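Local coordinates for protein deacetylase EF_0837 (Enterococcus faecalis, PDB 2ICS) that acts in vitro as a zinc-dependent esterase that removes the acetyl group from acetyl-(R)-mandelate, though with very low efficiency, at residues D59-F64 / D75-K80; T85-G90 / F315-K320. All blocks are in the same frame, centred on the assembly; numbering follows the deposited sequence.

Interaction 1. Residues D59-F64 / D75-K80. With ZN (zinc ion), chain B.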
ATOM      1  N   ASP A  59      -1.368  -0.427   0.348  1.00 21.06           N
ATOM      2  CA  ASP A  59      -1.413  -1.549  -0.588  1.00 21.10           C
ATOM      3  C   ASP A  59      -0.290  -2.585  -0.520  1.00 20.80           C
ATOM      4  O   ASP A  59      -0.119  -3.377  -1.443  1.00 21.31           O
ATOM      5  CB  ASP A  59      -1.584  -1.053  -2.038  1.00 21.51           C
ATOM      6  CG  ASP A  59      -0.348  -0.366  -2.585  1.00 25.65           C
ATOM      7  OD1 ASP A  59       0.740  -0.505  -1.985  1.00 22.52           O
ATOM      8  OD2 ASP A  59      -0.473   0.305  -3.631  1.00 25.13           O
ATOM      9  N   HIS A  60       0.496  -2.573   0.548  1.00 17.58           N
ATOM     10  CA  HIS A  60       1.515  -3.598   0.700  1.00 17.77           C
ATOM     11  C   HIS A  60       1.605  -3.897   2.186  1.00 19.41           C
ATOM     12  O   HIS A  60       2.282  -3.203   2.946  1.00 17.70           O
ATOM     13  CB  HIS A  60       2.879  -3.183   0.142  1.00 16.10           C
ATOM     14  CG  HIS A  60       3.873  -4.304   0.135  1.00 14.38           C
ATOM     15  ND1 HIS A  60       4.904  -4.418  -0.770  1.00 16.16           N
ATOM     16  CD2 HIS A  60       3.994  -5.373   0.965  1.00 13.88           C
ATOM     17  CE1 HIS A  60       5.607  -5.529  -0.467  1.00 16.07           C
ATOM     18  NE2 HIS A  60       5.093  -6.143   0.580  1.00 14.39           N
ATOM     19  N   VAL A  61       0.922  -4.964   2.578  1.00 20.28           N
ATOM     20  CA  VAL A  61       0.844  -5.362   3.972  1.00 21.61           C
ATOM     21  C   VAL A  61       0.923  -6.885   4.137  1.00 20.96           C
ATOM     22  O   VAL A  61       0.796  -7.631   3.171  1.00 20.77           O
ATOM     23  CB  VAL A  61      -0.497  -4.837   4.538  1.00 23.12           C
ATOM     24  CG1 VAL A  61      -0.987  -5.705   5.660  1.00 26.08           C
ATOM     25  CG2 VAL A  61      -0.334  -3.398   4.972  1.00 22.60           C
ATOM     26  N   HIS A  62       1.140  -7.331   5.369  1.00 21.59           N
ATOM     27  CA  HIS A  62       1.180  -8.748   5.694  1.00 22.26           C
ATOM     28  C   HIS A  62       0.388  -8.901   6.988  1.00 23.03           C
ATOM     29  O   HIS A  62       0.893  -8.649   8.087  1.00 22.47           O
ATOM     30  CB  HIS A  62       2.623  -9.213   5.842  1.00 21.77           C
ATOM     31  CG  HIS A  62       3.363  -9.242   4.542  1.00 24.48           C
ATOM     32  ND1 HIS A  62       3.074 -10.116   3.518  1.00 23.07           N
ATOM     33  CD2 HIS A  62       4.326  -8.415   4.060  1.00 22.11           C
ATOM     34  CE1 HIS A  62       3.845  -9.795   2.466  1.00 24.38           C
ATOM     35  NE2 HIS A  62       4.626  -8.769   2.745  1.00 25.65           N
ATOM     36  N   CYS A  63      -0.876  -9.286   6.843  1.00 24.37           N
ATOM     37  CA  CYS A  63      -1.752  -9.414   7.993  1.00 27.55           C
ATOM     38  C   CYS A  63      -2.545 -10.711   8.151  1.00 29.55           C
ATOM     39  O   CYS A  63      -3.662 -10.687   8.670  1.00 29.35           O
ATOM     40  CB  CYS A  63      -2.715  -8.223   8.027  1.00 26.69           C
ATOM     41  SG  CYS A  63      -3.715  -8.037   6.546  1.00 25.16           S
ATOM     42  N   PHE A  64      -1.990 -11.829   7.688  1.00 31.30           N
ATOM     43  CA  PHE A  64      -2.638 -13.127   7.872  1.00 33.95           C
ATOM     44  C   PHE A  64      -2.075 -13.541   9.232  1.00 34.46           C
ATOM     45  O   PHE A  64      -0.946 -14.024   9.313  1.00 34.84           O
ATOM     46  CB  PHE A  64      -2.200 -14.131   6.798  1.00 34.11           C
ATOM     47  CG  PHE A  64      -2.787 -15.512   6.978  1.00 35.99           C
ATOM     48  CD1 PHE A  64      -2.294 -16.591   6.251  1.00 37.05           C
ATOM     49  CD2 PHE A  64      -3.833 -15.738   7.876  1.00 35.28           C
ATOM     50  CE1 PHE A  64      -2.827 -17.876   6.409  1.00 36.32           C
ATOM     51  CE2 PHE A  64      -4.371 -17.016   8.044  1.00 34.14           C
ATOM     52  CZ  PHE A  64      -3.868 -18.086   7.310  1.00 35.74           C
ATOM     53  N   ASP A  75      -6.363  -5.106  12.384  1.00 24.66           N
ATOM     54  CA  ASP A  75      -6.720  -3.847  13.008  1.00 25.71           C
ATOM     55  C   ASP A  75      -5.581  -3.093  13.683  1.00 25.36           C
ATOM     56  O   ASP A  75      -5.722  -1.904  13.967  1.00 25.26           O
ATOM     57  CB  ASP A  75      -7.900  -4.047  13.964  1.00 27.17           C
ATOM     58  CG  ASP A  75      -9.147  -4.542  13.244  1.00 28.26           C
ATOM     59  OD1 ASP A  75      -9.329  -4.212  12.048  1.00 26.46           O
ATOM     60  OD2 ASP A  75      -9.951  -5.257  13.873  1.00 32.60           O
ATOM     61  N   GLU A  76      -4.454  -3.756  13.930  1.00 24.71           N
ATOM     62  CA  GLU A  76      -3.311  -3.073  14.542  1.00 25.74           C
ATOM     63  C   GLU A  76      -2.555  -2.256  13.496  1.00 24.09           C
ATOM     64  O   GLU A  76      -1.862  -1.303  13.835  1.00 25.30           O
ATOM     65  CB  GLU A  76      -2.332  -4.066  15.187  1.00 28.52           C
ATOM     66  CG  GLU A  76      -2.868  -4.787  16.412  1.00 30.58           C
ATOM     67  CD  GLU A  76      -3.390  -3.832  17.468  1.00 28.81           C
ATOM     68  OE1 GLU A  76      -2.647  -2.914  17.874  1.00 29.54           O
ATOM     69  OE2 GLU A  76      -4.546  -4.005  17.893  1.00 30.70           O
ATOM     70  N   ILE A  77      -2.682  -2.635  12.229  1.00 24.08           N
ATOM     71  CA  ILE A  77      -2.006  -1.918  11.144  1.00 23.98           C
ATOM     72  C   ILE A  77      -3.028  -1.149  10.323  1.00 24.16           C
ATOM     73  O   ILE A  77      -2.672  -0.382   9.427  1.00 25.25           O
ATOM     74  CB  ILE A  77      -1.291  -2.880  10.171  1.00 20.35           C
ATOM     75  CG1 ILE A  77      -2.327  -3.812   9.537  1.00 19.72           C
ATOM     76  CG2 ILE A  77      -0.218  -3.670  10.902  1.00 20.26           C
ATOM     77  CD1 ILE A  77      -1.791  -4.662   8.416  1.00 18.01           C
ATOM     78  N   GLY A  78      -4.302  -1.376  10.622  1.00 23.99           N
ATOM     79  CA  GLY A  78      -5.358  -0.717   9.883  1.00 23.05           C
ATOM     80  C   GLY A  78      -6.069   0.382  10.640  1.00 23.94           C
ATOM     81  O   GLY A  78      -5.492   1.428  10.928  1.00 24.72           O
ATOM     82  N   VAL A  79      -7.329   0.131  10.972  1.00 25.66           N
ATOM     83  CA  VAL A  79      -8.155   1.098  11.671  1.00 26.14           C
ATOM     84  C   VAL A  79      -7.444   1.843  12.802  1.00 27.06           C
ATOM     85  O   VAL A  79      -7.592   3.053  12.929  1.00 28.27           O
ATOM     86  CB  VAL A  79      -9.446   0.424  12.208  1.00 27.54           C
ATOM     87  CG1 VAL A  79      -9.096  -0.712  13.159  1.00 26.13           C
ATOM     88  CG2 VAL A  79     -10.336   1.460  12.891  1.00 27.41           C
ATOM     89  N   LYS A  80      -6.657   1.140  13.607  1.00 27.39           N
ATOM     90  CA  LYS A  80      -5.969   1.791  14.714  1.00 29.14           C
ATOM     91  C   LYS A  80      -4.857   2.751  14.286  1.00 28.54           C
ATOM     92  O   LYS A  80      -4.314   3.481  15.111  1.00 28.05           O
ATOM     93  CB  LYS A  80      -5.415   0.736  15.680  1.00 30.81           C
ATOM     94  CG  LYS A  80      -6.500  -0.158  16.287  1.00 32.57           C
ATOM     95  CD  LYS A  80      -5.926  -1.105  17.339  1.00 36.40           C
ATOM     96  CE  LYS A  80      -6.972  -2.105  17.847  1.00 39.42           C
ATOM     97  NZ  LYS A  80      -8.115  -1.468  18.568  1.00 39.26           N
TER
HETATM   98 ZN    ZN B 400       6.047  -7.775   1.761  1.00 24.94          ZN
HETATM   99  O   HOH W   1       7.938  -7.195   1.387  1.00 23.22           O

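Interaction 2. Residues T85-G90 / F315-K320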
ATOM      1  N   THR A  85      -8.264   0.686   4.663  1.00 21.93           N
ATOM      2  CA  THR A  85      -8.134  -0.495   3.813  1.00 21.83           C
ATOM      3  C   THR A  85      -6.679  -0.949   3.700  1.00 22.76           C
ATOM      4  O   THR A  85      -5.766  -0.121   3.624  1.00 22.24           O
ATOM      5  CB  THR A  85      -8.681  -0.215   2.375  1.00 22.14           C
ATOM      6  OG1 THR A  85     -10.091   0.038   2.435  1.00 22.23           O
ATOM      7  CG2 THR A  85      -8.438  -1.402   1.463  1.00 21.88           C
ATOM      8  N   VAL A  86      -6.465  -2.263   3.710  1.00 20.86           N
ATOM      9  CA  VAL A  86      -5.123  -2.812   3.565  1.00 21.86           C
ATOM     10  C   VAL A  86      -5.165  -3.958   2.571  1.00 23.51           C
ATOM     11  O   VAL A  86      -6.181  -4.646   2.432  1.00 24.49           O
ATOM     12  CB  VAL A  86      -4.533  -3.355   4.902  1.00 21.91           C
ATOM     13  CG1 VAL A  86      -4.309  -2.212   5.884  1.00 20.30           C
ATOM     14  CG2 VAL A  86      -5.456  -4.412   5.498  1.00 23.28           C
ATOM     15  N   ILE A  87      -4.061  -4.147   1.863  1.00 22.20           N
ATOM     16  CA  ILE A  87      -3.962  -5.219   0.901  1.00 21.98           C
ATOM     17  C   ILE A  87      -2.771  -6.076   1.277  1.00 22.78           C
ATOM     18  O   ILE A  87      -1.627  -5.612   1.256  1.00 24.28           O
ATOM     19  CB  ILE A  87      -3.758  -4.684  -0.530  1.00 23.99           C
ATOM     20  CG1 ILE A  87      -4.838  -3.646  -0.859  1.00 24.93           C
ATOM     21  CG2 ILE A  87      -3.805  -5.843  -1.520  1.00 23.35           C
ATOM     22  CD1 ILE A  87      -4.736  -3.064  -2.264  1.00 24.50           C
ATOM     23  N   ASP A  88      -3.041  -7.322   1.648  1.00 22.38           N
ATOM     24  CA  ASP A  88      -1.981  -8.248   2.009  1.00 21.42           C
ATOM     25  C   ASP A  88      -1.228  -8.629   0.735  1.00 21.15           C
ATOM     26  O   ASP A  88      -1.828  -9.116  -0.222  1.00 20.45           O
ATOM     27  CB  ASP A  88      -2.573  -9.483   2.674  1.00 20.78           C
ATOM     28  CG  ASP A  88      -1.534 -10.543   2.940  1.00 23.12           C
ATOM     29  OD1 ASP A  88      -1.181 -11.275   1.991  1.00 22.61           O
ATOM     30  OD2 ASP A  88      -1.054 -10.629   4.093  1.00 23.87           O
ATOM     31  N   ALA A  89       0.085  -8.411   0.728  1.00 20.91           N
ATOM     32  CA  ALA A  89       0.902  -8.680  -0.454  1.00 22.05           C
ATOM     33  C   ALA A  89       1.352 -10.122  -0.699  1.00 23.33           C
ATOM     34  O   ALA A  89       2.551 -10.427  -0.676  1.00 21.96           O
ATOM     35  CB  ALA A  89       2.120  -7.753  -0.459  1.00 20.09           C
ATOM     36  N   GLY A  90       0.388 -11.007  -0.940  1.00 24.00           N
ATOM     37  CA  GLY A  90       0.718 -12.392  -1.230  1.00 24.79           C
ATOM     38  C   GLY A  90       1.221 -13.276  -0.106  1.00 25.74           C
ATOM     39  O   GLY A  90       1.996 -14.205  -0.345  1.00 26.36           O
ATOM     40  N   PHE A 315      -5.041  -1.010  -7.754  1.00 27.27           N
ATOM     41  CA  PHE A 315      -5.751  -2.272  -7.623  1.00 27.22           C
ATOM     42  C   PHE A 315      -7.247  -2.246  -7.888  1.00 25.59           C
ATOM     43  O   PHE A 315      -7.992  -3.104  -7.420  1.00 24.67           O
ATOM     44  CB  PHE A 315      -5.445  -2.858  -6.246  1.00 25.38           C
ATOM     45  CG  PHE A 315      -3.998  -3.199  -6.072  1.00 26.31           C
ATOM     46  CD1 PHE A 315      -3.472  -4.346  -6.653  1.00 23.57           C
ATOM     47  CD2 PHE A 315      -3.142  -2.326  -5.412  1.00 24.11           C
ATOM     48  CE1 PHE A 315      -2.110  -4.618  -6.586  1.00 26.43           C
ATOM     49  CE2 PHE A 315      -1.775  -2.589  -5.340  1.00 27.14           C
ATOM     50  CZ  PHE A 315      -1.260  -3.738  -5.930  1.00 26.94           C
ATOM     51  N   HIS A 316      -7.676  -1.251  -8.647  1.00 26.50           N
ATOM     52  CA  HIS A 316      -9.069  -1.132  -9.025  1.00 28.97           C
ATOM     53  C   HIS A 316     -10.092  -1.176  -7.901  1.00 30.54           C
ATOM     54  O   HIS A 316     -11.115  -1.854  -8.006  1.00 30.47           O
ATOM     55  CB  HIS A 316      -9.378  -2.202 -10.078  1.00 29.63           C
ATOM     56  CG  HIS A 316      -8.514  -2.092 -11.295  1.00 31.55           C
ATOM     57  ND1 HIS A 316      -7.788  -3.152 -11.795  1.00 34.53           N
ATOM     58  CD2 HIS A 316      -8.223  -1.032 -12.087  1.00 33.06           C
ATOM     59  CE1 HIS A 316      -7.085  -2.749 -12.838  1.00 33.75           C
ATOM     60  NE2 HIS A 316      -7.331  -1.466 -13.037  1.00 33.79           N
ATOM     61  N   LEU A 317      -9.808  -0.465  -6.812  1.00 31.41           N
ATOM     62  CA  LEU A 317     -10.758  -0.377  -5.717  1.00 32.63           C
ATOM     63  C   LEU A 317     -11.636   0.804  -6.146  1.00 32.80           C
ATOM     64  O   LEU A 317     -11.502   1.924  -5.644  1.00 31.11           O
ATOM     65  CB  LEU A 317     -10.050  -0.082  -4.388  1.00 32.35           C
ATOM     66  CG  LEU A 317      -9.092  -1.152  -3.846  1.00 34.17           C
ATOM     67  CD1 LEU A 317      -9.778  -2.515  -3.809  1.00 35.71           C
ATOM     68  CD2 LEU A 317      -7.874  -1.221  -4.727  1.00 39.07           C
ATOM     69  N   THR A 318     -12.512   0.529  -7.110  1.00 34.09           N
ATOM     70  CA  THR A 318     -13.416   1.516  -7.694  1.00 35.65           C
ATOM     71  C   THR A 318     -14.294   2.257  -6.696  1.00 33.92           C
ATOM     72  O   THR A 318     -14.682   3.397  -6.933  1.00 35.11           O
ATOM     73  CB  THR A 318     -14.342   0.856  -8.748  1.00 37.80           C
ATOM     74  OG1 THR A 318     -15.114  -0.182  -8.129  1.00 38.62           O
ATOM     75  CG2 THR A 318     -13.520   0.253  -9.879  1.00 38.11           C
ATOM     76  N   GLN A 319     -14.603   1.610  -5.582  1.00 32.82           N
ATOM     77  CA  GLN A 319     -15.458   2.208  -4.564  1.00 33.31           C
ATOM     78  C   GLN A 319     -14.713   2.957  -3.454  1.00 33.11           C
ATOM     79  O   GLN A 319     -15.340   3.467  -2.524  1.00 32.81           O
ATOM     80  CB  GLN A 319     -16.344   1.115  -3.946  1.00 36.67           C
ATOM     81  CG  GLN A 319     -17.767   1.045  -4.508  1.00 39.13           C
ATOM     82  CD  GLN A 319     -17.842   1.349  -5.990  1.00 42.19           C
ATOM     83  OE1 GLN A 319     -17.296   0.618  -6.816  1.00 46.39           O
ATOM     84  NE2 GLN A 319     -18.518   2.440  -6.335  1.00 42.20           N
ATOM     85  N   LYS A 320     -13.388   3.043  -3.555  1.00 29.88           N
ATOM     86  CA  LYS A 320     -12.595   3.720  -2.528  1.00 28.68           C
ATOM     87  C   LYS A 320     -11.540   4.673  -3.097  1.00 26.79           C
ATOM     88  O   LYS A 320     -11.402   4.803  -4.309  1.00 24.77           O
ATOM     89  CB  LYS A 320     -11.918   2.664  -1.648  1.00 29.68           C
ATOM     90  CG  LYS A 320     -12.904   1.627  -1.095  1.00 30.37           C
ATOM     91  CD  LYS A 320     -12.225   0.577  -0.245  1.00 31.18           C
ATOM     92  CE  LYS A 320     -13.215  -0.473   0.234  1.00 29.21           C
ATOM     93  NZ  LYS A 320     -14.285   0.102   1.101  1.00 31.32           N
TER

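Interaction 1. Residues D59-F64 / D75-K80
V61 and C63 meet I77 through apolar carbons, and no hydrogen bond joins the two segments. V61 and I77 reach toward each other tip to tip. The methyl CD1 of I77 lies 3.9 Å from V61 CG2. The same methyl is 3.7 Å from C63 CB. I77 holds CG1 between its backbone N and carbonyl carbon (chi1 61°), and the chain then runs out extended (chi2 171°), which carries CD1 to the strand end. All three residues are buried.

The metal bonds come from the other face of segment 59-64. H60 and H62 send their rings away from I77. H60 NE2 binds zinc at 2.2 Å and H62 NE2 binds the same ion at 2.0 Å. A water oxygen is also bound to this zinc, at 2.0 Å. D272 and the carbamate of K154 complete the site.

Polar partners from other parts of the chain hold the two rings and the backbone after them. H60 ND1 is hydrogen-bonded to T210 OG1, and H62 ND1 to T91 OG1. The backbone N of C63 is hydrogen-bonded to D88 OD2.

H60, V61 and H62 form the His-X-His motif at the end of the first barrel strand, characteristic of the amidohydrolase superfamily. Here the middle residue packs on the short helix 74-77 while the histidines face the binuclear zinc site.

Interaction 2. Residues T85-G90 / F315-K320
T85 and I87 lie on strand 83-89 and face an irregular loop, with CA of T85 8.8 Å from CA of K320 and CA of I87 9.2 Å from CA of F315. No backbone or side-chain hydrogen bond crosses between the segments.

The apolar part centres on I87. Its methyl CD1 approaches the F315 ring obliquely, 3.6 Å from F315 CD2. The same methyl lies 4.4 Å from L317 CD2, a looser touch. I87 turns CG1 away from its carbonyl carbon (chi1 -52°) and keeps the rest extended, so that CD1 reaches the loop. F315 also packs on D59, P184 and M186, and I87 on D59 and L114.

These neighbours are consistent with an inward-facing cluster in the TIM barrel, where strand 83-89 runs parallel between strands 51-61 and 110-114. F315 follows helix 309-314, which ends in a Schellman motif with H316 as the C-prime residue at positive phi. L317 to K320 then form a type I beta turn, closed by the bond from K320 N to L317 O at 3.0 Å.

The turn brings K320 to T85. The aliphatic part of the lysine crosses the threonine hydroxyl, with K320 CD 3.5 Å from T85 OG1. This is packing of a carbon on a hydroxyl. Both polar ends have other partners. T85 OG1 is hydrogen-bonded to N110 ND2. K320 bends only at its last torsion (chi4 -62°), and its NZ makes salt bridges with D330 and D328.

Overall arrangement
From the N terminus, strand 51-61 runs into segment 59-64. The chain then passes through a loop to helix 74-77, where interaction 1 closes a short loop of 10 residues. Strand 83-89 is the next strand and completes a beta-alpha-beta unit. Interaction 2 opens there and closes after 224 intervening residues, past helix 309-314. The two contacts are thus in series, neither nested nor crossed. They meet through the sheet: V61 O lies 2.7 Å from A89 N and V61 N 2.9 Å from I87 O, both probable hydrogen bonds. Interaction 1 ties the first barrel strand to its following helix. Interaction 2 ties the second strand to the loop leading into strand 331-344.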